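Local coordinates for protein acid phosphatase (Bacillus anthracis, PDB 2I33) that probably hydrolyses phosphate monoesters at acidic pH, as a magnesium-binding class C acid phosphatase of the HAD superfamily, at residues A[119-124]-A[150-155]. Numbering follows the deposited sequence.
Sequences DIYYIS and HILLQD
Tyr-122 and Ile-151 pair in parallel register, their CA atoms 4.7 Å apart, where strand 151-154 borders the central sheet of this Rossmann-like HAD fold. The two strands run in nearly the same direction, 13° apart, as expected of a right-handed beta-alpha-beta crossover, here made through helix 131-141. Hydrogen bonds alternate along the ladder: Tyr-122 N donates to His-150 O, Tyr-122 O accepts from Leu-152 N at 2.8 Å, and Ser-124 N reaches Leu-152 O at a longer 3.2 Å. CA-H...O contacts from Ile-151 CA to Tyr-122 O and from Ile-123 CA to Leu-152 O fill in between, and Leu-153 CA to Ser-124 O continues the series beyond the last bond.

Before the ladder begins, a side chain supplies an extra rung ahead of the first. With its CG anti to the carbonyl carbon (chi1 -68°), His-150 brings ND1 to Ile-120 O at 2.7 Å; the carbonyl oxygen lies at the ring's edge, close to its plane, while the donor is tilted from the carbonyl plane. Its ND1 edge sits over one face of the Tyr-121 ring, the planes 19° apart but slid so far that the rings barely overlap. Hydrogen bond and ring contact together should limit rotation of the imidazole. Asp-119 OD1 comes to the edge of the same ring, near CE1, while its OD2 is held by a salt bridge to Lys-59 and a hydrogen bond with His-172.

Apolar contacts then divide between the two faces of the sheet. Leu-152 CD1 touches both Tyr-121 CD1 and Ile-123 CG1 on the face covered by helix 162-171, whereas Ile-151 meets Tyr-122 on the face covered by helix 131-141, with its CG1 3.9 Å from Tyr-122 CD2. Toward the magnesium site, Ser-124 OG accepts from Arg-126 N, and Leu-153 CD2 rests 3.7 Å from Ser-124 CB.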
loop_
_atom_site.group_PDB
_atom_site.type_symbol
_atom_site.label_atom_id
_atom_site.label_comp_id
_atom_site.label_asym_id
_atom_site.label_seq_id
_atom_site.Cartn_x
_atom_site.Cartn_y
_atom_site.Cartn_z
ATOM N N ASP A 119 6.241 -20.545 -15.737
ATOM C CA ASP A 119 5.435 -19.779 -16.661
ATOM C C ASP A 119 4.760 -18.584 -15.992
ATOM O O ASP A 119 4.323 -18.646 -14.846
ATOM C CB ASP A 119 4.369 -20.658 -17.333
ATOM C CG ASP A 119 4.935 -21.523 -18.456
ATOM O OD1 ASP A 119 5.888 -21.052 -19.125
ATOM O OD2 ASP A 119 4.405 -22.650 -18.681
ATOM N N ILE A 120 4.685 -17.495 -16.743
ATOM C CA ILE A 120 4.054 -16.266 -16.286
ATOM C C ILE A 120 2.808 -16.021 -17.107
ATOM O O ILE A 120 2.841 -16.089 -18.340
ATOM C CB ILE A 120 5.019 -15.091 -16.495
ATOM C CG1 ILE A 120 6.288 -15.339 -15.661
ATOM C CG2 ILE A 120 4.354 -13.760 -16.175
ATOM C CD1 ILE A 120 7.458 -14.508 -16.103
ATOM N N TYR A 121 1.699 -15.722 -16.428
ATOM C CA TYR A 121 0.477 -15.282 -17.097
ATOM C C TYR A 121 0.092 -13.923 -16.615
ATOM O O TYR A 121 -0.040 -13.694 -15.424
ATOM C CB TYR A 121 -0.650 -16.264 -16.900
ATOM C CG TYR A 121 -0.232 -17.510 -17.603
ATOM C CD1 TYR A 121 -0.401 -17.637 -18.970
ATOM C CD2 TYR A 121 0.449 -18.515 -16.925
ATOM C CE1 TYR A 121 0.059 -18.761 -19.639
ATOM C CE2 TYR A 121 0.900 -19.620 -17.564
ATOM C CZ TYR A 121 0.709 -19.752 -18.916
ATOM O OH TYR A 121 1.172 -20.891 -19.538
ATOM N N TYR A 122 -0.002 -13.012 -17.567
ATOM C CA TYR A 122 -0.456 -11.656 -17.292
ATOM C C TYR A 122 -1.954 -11.639 -17.559
ATOM O O TYR A 122 -2.380 -11.574 -18.702
ATOM C CB TYR A 122 0.237 -10.636 -18.189
ATOM C CG TYR A 122 1.747 -10.696 -18.153
ATOM C CD1 TYR A 122 2.452 -10.115 -17.137
ATOM C CD2 TYR A 122 2.468 -11.350 -19.158
ATOM C CE1 TYR A 122 3.823 -10.146 -17.101
ATOM C CE2 TYR A 122 3.833 -11.402 -19.120
ATOM C CZ TYR A 122 4.510 -10.792 -18.093
ATOM O OH TYR A 122 5.881 -10.827 -18.053
ATOM N N ILE A 123 -2.755 -11.671 -16.492
ATOM C CA ILE A 123 -4.201 -11.657 -16.615
ATOM C C ILE A 123 -4.638 -10.241 -16.269
ATOM O O ILE A 123 -4.565 -9.840 -15.129
ATOM C CB ILE A 123 -4.845 -12.702 -15.695
ATOM C CG1 ILE A 123 -4.306 -14.091 -16.058
ATOM C CG2 ILE A 123 -6.371 -12.650 -15.832
ATOM C CD1 ILE A 123 -4.801 -15.219 -15.169
ATOM N N SER A 124 -5.117 -9.524 -17.280
ATOM C CA SER A 124 -5.358 -8.089 -17.203
ATOM C C SER A 124 -6.686 -7.739 -17.834
ATOM O O SER A 124 -7.083 -8.367 -18.810
ATOM C CB SER A 124 -4.249 -7.373 -17.969
ATOM O OG SER A 124 -4.603 -6.042 -18.266
ATOM N N HIS A 150 0.631 -15.710 -23.287
ATOM C CA HIS A 150 0.826 -15.399 -21.867
ATOM C C HIS A 150 0.115 -14.157 -21.380
ATOM O O HIS A 150 -0.024 -13.988 -20.190
ATOM C CB HIS A 150 2.314 -15.336 -21.566
ATOM C CG HIS A 150 2.978 -16.675 -21.668
ATOM N ND1 HIS A 150 3.144 -17.512 -20.583
ATOM C CD2 HIS A 150 3.452 -17.352 -22.741
ATOM C CE1 HIS A 150 3.727 -18.630 -20.980
ATOM N NE2 HIS A 150 3.905 -18.569 -22.289
ATOM N N ILE A 151 -0.374 -13.333 -22.302
ATOM C CA ILE A 151 -1.098 -12.107 -21.949
ATOM C C ILE A 151 -2.579 -12.344 -22.202
ATOM O O ILE A 151 -2.999 -12.407 -23.359
ATOM C CB ILE A 151 -0.623 -10.941 -22.805
ATOM C CG1 ILE A 151 0.879 -10.691 -22.622
ATOM C CG2 ILE A 151 -1.423 -9.680 -22.454
ATOM C CD1 ILE A 151 1.497 -9.921 -23.768
ATOM N N LEU A 152 -3.343 -12.531 -21.121
ATOM C CA LEU A 152 -4.736 -12.967 -21.197
ATOM C C LEU A 152 -5.607 -11.781 -20.847
ATOM O O LEU A 152 -5.834 -11.477 -19.678
ATOM C CB LEU A 152 -5.001 -14.158 -20.265
ATOM C CG LEU A 152 -3.964 -15.285 -20.363
ATOM C CD1 LEU A 152 -4.335 -16.482 -19.488
ATOM C CD2 LEU A 152 -3.791 -15.682 -21.797
ATOM N N LEU A 153 -6.067 -11.093 -21.884
ATOM C CA LEU A 153 -6.829 -9.866 -21.704
ATOM C C LEU A 153 -8.312 -10.162 -21.631
ATOM O O LEU A 153 -8.743 -11.312 -21.850
ATOM C CB LEU A 153 -6.500 -8.869 -22.819
ATOM C CG LEU A 153 -5.022 -8.505 -22.946
ATOM C CD1 LEU A 153 -4.782 -7.418 -23.992
ATOM C CD2 LEU A 153 -4.484 -8.087 -21.603
ATOM N N GLN A 154 -9.099 -9.127 -21.317
ATOM C CA GLN A 154 -10.529 -9.306 -21.073
ATOM C C GLN A 154 -11.362 -9.206 -22.345
ATOM O O GLN A 154 -11.284 -8.234 -23.105
ATOM C CB GLN A 154 -11.031 -8.306 -20.026
ATOM C CG GLN A 154 -12.434 -8.619 -19.468
ATOM C CD GLN A 154 -12.777 -7.750 -18.272
ATOM O OE1 GLN A 154 -12.705 -6.519 -18.355
ATOM N NE2 GLN A 154 -13.091 -8.373 -17.141
ATOM N N ASP A 155 -12.173 -10.232 -22.567
ATOM C CA ASP A 155 -13.123 -10.208 -23.664
ATOM C C ASP A 155 -14.221 -9.207 -23.371
ATOM O O ASP A 155 -14.530 -8.948 -22.208
ATOM C CB ASP A 155 -13.730 -11.593 -23.830
ATOM C CG ASP A 155 -12.738 -12.583 -24.368
ATOM O OD1 ASP A 155 -12.199 -12.320 -25.463
ATOM O OD2 ASP A 155 -12.491 -13.615 -23.703
#